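Local coordinates for protein general negative regulator of transcription subunit 4 (Saccharomyces cerevisiae, PDB 5AIE) that acts as the E3 ubiquitin-protein ligase component of the CCR4-NOT complex, this chain being its zinc-binding RING domain, at residues Cys24-Tyr28 against Cys48-Arg53. Numbering follows the deposited sequence.
Sequences CPCGY and CPACRR. With ZN (zinc ion), chain D.
Four cysteine sulfurs, two from each segment, close round a single zinc ion and join Cys24-Tyr28 to Cys48-Arg53. The SG atoms of Cys24, Cys26, Cys48 and Cys51 lie 2.3 to 2.5 Å from the zinc, an all-sulfur site of the C4C4 RING type. The leading cysteine of each pair, Cys24 and Cys48, extends its sulfur anti to the backbone N (chi1 -169° and 179°), whereas Cys26 and Cys51 turn theirs between N and the carbonyl carbon, which brings both sulfurs of each loop onto the same ion. Backbone amides also point at two of the thiolates: Tyr28 N donates to Cys26 SG and Ala50 N to Cys48 SG, bonds that probably temper the negative charge gathered on the sulfurs. Beside the metal, Ala50 CB sits over one face of the Tyr28 ring, 4.3 Å from its centroid, in a CH-pi contact. Pro49 runs across the same side chain at about a right angle, its CB 3.7 Å from Tyr28 CE2. At the other end, Pro25 CG rests over a face of the Arg53 guanidinium. Tyr28 and Pro49 also pack on apolar side chains of the chain of another protein, and Pro49 O accepts a hydrogen bond from it, consistent with the surface by which RING domains bind their E2 enzyme. This zinc site thus ties the loop preceding helix 32-40 to the loop following it.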
ATOM      1  N   CYS A  24      19.209  -5.885  12.916  1.00 95.57           N
ATOM      2  CA  CYS A  24      19.748  -5.119  11.799  1.00 93.91           C
ATOM      3  C   CYS A  24      20.484  -3.881  12.307  1.00 89.74           C
ATOM      4  O   CYS A  24      20.023  -3.225  13.240  1.00 94.24           O
ATOM      5  CB  CYS A  24      18.623  -4.719  10.839  1.00 94.98           C
ATOM      6  SG  CYS A  24      19.174  -4.047   9.255  1.00100.73           S
ATOM      7  N   PRO A  25      21.641  -3.566  11.701  1.00 92.10           N
ATOM      8  CA  PRO A  25      22.454  -2.401  12.083  1.00 95.91           C
ATOM      9  C   PRO A  25      21.725  -1.060  11.970  1.00 92.47           C
ATOM     10  O   PRO A  25      22.194  -0.066  12.527  1.00 91.34           O
ATOM     11  CB  PRO A  25      23.632  -2.455  11.097  1.00 87.47           C
ATOM     12  CG  PRO A  25      23.199  -3.384  10.003  1.00 93.97           C
ATOM     13  CD  PRO A  25      22.306  -4.377  10.669  1.00 93.22           C
ATOM     14  N   CYS A  26      20.597  -1.032  11.266  1.00 88.89           N
ATOM     15  CA  CYS A  26      19.845   0.205  11.082  1.00 84.98           C
ATOM     16  C   CYS A  26      19.133   0.626  12.365  1.00 81.67           C
ATOM     17  O   CYS A  26      18.871   1.809  12.576  1.00 89.59           O
ATOM     18  CB  CYS A  26      18.831   0.051   9.948  1.00 83.60           C
ATOM     19  SG  CYS A  26      17.464  -1.060  10.317  1.00 88.76           S
ATOM     20  N   GLY A  27      18.813  -0.347  13.211  1.00 85.64           N
ATOM     21  CA  GLY A  27      18.190  -0.060  14.490  1.00 89.33           C
ATOM     22  C   GLY A  27      16.711  -0.388  14.555  1.00 89.27           C
ATOM     23  O   GLY A  27      16.071  -0.196  15.591  1.00 90.21           O
ATOM     24  N   TYR A  28      16.162  -0.881  13.450  1.00 83.35           N
ATOM     25  CA  TYR A  28      14.751  -1.247  13.398  1.00 80.09           C
ATOM     26  C   TYR A  28      14.497  -2.496  14.239  1.00 96.69           C
ATOM     27  O   TYR A  28      15.079  -3.551  13.989  1.00 90.19           O
ATOM     28  CB  TYR A  28      14.310  -1.473  11.950  1.00 76.78           C
ATOM     29  CG  TYR A  28      12.813  -1.489  11.756  1.00 82.78           C
ATOM     30  CD1 TYR A  28      12.063  -0.331  11.912  1.00 84.46           C
ATOM     31  CD2 TYR A  28      12.150  -2.658  11.406  1.00 84.13           C
ATOM     32  CE1 TYR A  28      10.694  -0.337  11.735  1.00 82.17           C
ATOM     33  CE2 TYR A  28      10.778  -2.673  11.225  1.00 84.19           C
ATOM     34  CZ  TYR A  28      10.057  -1.509  11.391  1.00 89.22           C
ATOM     35  OH  TYR A  28       8.693  -1.517  11.210  1.00 93.04           O
ATOM     36  N   CYS A  48      15.270  -6.924   6.523  1.00 94.97           N
ATOM     37  CA  CYS A  48      14.733  -5.873   7.383  1.00 97.96           C
ATOM     38  C   CYS A  48      13.651  -5.046   6.689  1.00 92.42           C
ATOM     39  O   CYS A  48      13.855  -4.548   5.583  1.00 83.19           O
ATOM     40  CB  CYS A  48      15.857  -4.954   7.862  1.00 94.18           C
ATOM     41  SG  CYS A  48      15.303  -3.590   8.909  1.00 89.31           S
ATOM     42  N   PRO A  49      12.492  -4.895   7.348  1.00 93.96           N
ATOM     43  CA  PRO A  49      11.353  -4.133   6.822  1.00 91.60           C
ATOM     44  C   PRO A  49      11.660  -2.651   6.606  1.00 91.11           C
ATOM     45  O   PRO A  49      10.856  -1.948   5.995  1.00 85.22           O
ATOM     46  CB  PRO A  49      10.285  -4.304   7.910  1.00 86.72           C
ATOM     47  CG  PRO A  49      10.668  -5.550   8.627  1.00 90.61           C
ATOM     48  CD  PRO A  49      12.164  -5.564   8.618  1.00 95.12           C
ATOM     49  N   ALA A  50      12.801  -2.187   7.103  1.00 90.10           N
ATOM     50  CA  ALA A  50      13.177  -0.786   6.965  1.00 84.37           C
ATOM     51  C   ALA A  50      14.121  -0.561   5.786  1.00 87.05           C
ATOM     52  O   ALA A  50      13.717  -0.027   4.753  1.00 82.65           O
ATOM     53  CB  ALA A  50      13.812  -0.282   8.252  1.00 87.32           C
ATOM     54  N   CYS A  51      15.376  -0.971   5.943  1.00 86.18           N
ATOM     55  CA  CYS A  51      16.400  -0.689   4.939  1.00 86.31           C
ATOM     56  C   CYS A  51      16.667  -1.869   4.008  1.00 88.48           C
ATOM     57  O   CYS A  51      17.626  -1.844   3.236  1.00 99.42           O
ATOM     58  CB  CYS A  51      17.703  -0.268   5.622  1.00 93.53           C
ATOM     59  SG  CYS A  51      18.506  -1.567   6.579  1.00 93.19           S
ATOM     60  N   ARG A  52      15.824  -2.895   4.093  1.00 88.22           N
ATOM     61  CA  ARG A  52      15.897  -4.063   3.212  1.00 88.86           C
ATOM     62  C   ARG A  52      17.237  -4.794   3.268  1.00 96.06           C
ATOM     63  O   ARG A  52      17.598  -5.509   2.332  1.00104.71           O
ATOM     64  CB  ARG A  52      15.601  -3.656   1.765  1.00 87.29           C
ATOM     65  CG  ARG A  52      14.241  -3.016   1.565  1.00 97.28           C
ATOM     66  CD  ARG A  52      13.960  -2.778   0.093  1.00101.93           C
ATOM     67  NE  ARG A  52      13.887  -4.029  -0.654  1.00110.00           N
ATOM     68  CZ  ARG A  52      12.774  -4.736  -0.820  1.00102.80           C
ATOM     69  NH1 ARG A  52      11.634  -4.313  -0.291  1.00101.67           N
ATOM     70  NH2 ARG A  52      12.800  -5.864  -1.516  1.00102.66           N
ATOM     71  N   ARG A  53      17.969  -4.622   4.363  1.00 93.13           N
ATOM     72  CA  ARG A  53      19.251  -5.297   4.526  1.00 95.52           C
ATOM     73  C   ARG A  53      19.020  -6.747   4.944  1.00101.24           C
ATOM     74  O   ARG A  53      18.214  -7.023   5.832  1.00 97.08           O
ATOM     75  CB  ARG A  53      20.123  -4.570   5.553  1.00 97.10           C
ATOM     76  CG  ARG A  53      21.622  -4.776   5.367  1.00101.25           C
ATOM     77  CD  ARG A  53      22.420  -4.066   6.453  1.00 96.00           C
ATOM     78  NE  ARG A  53      22.292  -2.611   6.383  1.00105.87           N
ATOM     79  CZ  ARG A  53      23.295  -1.785   6.098  1.00111.41           C
ATOM     80  NH1 ARG A  53      24.507  -2.266   5.859  1.00109.25           N
ATOM     81  NH2 ARG A  53      23.088  -0.475   6.059  1.00102.82           N
TER
HETATM   82 ZN    ZN D1084      17.488  -2.515   8.455  1.00 96.10          ZN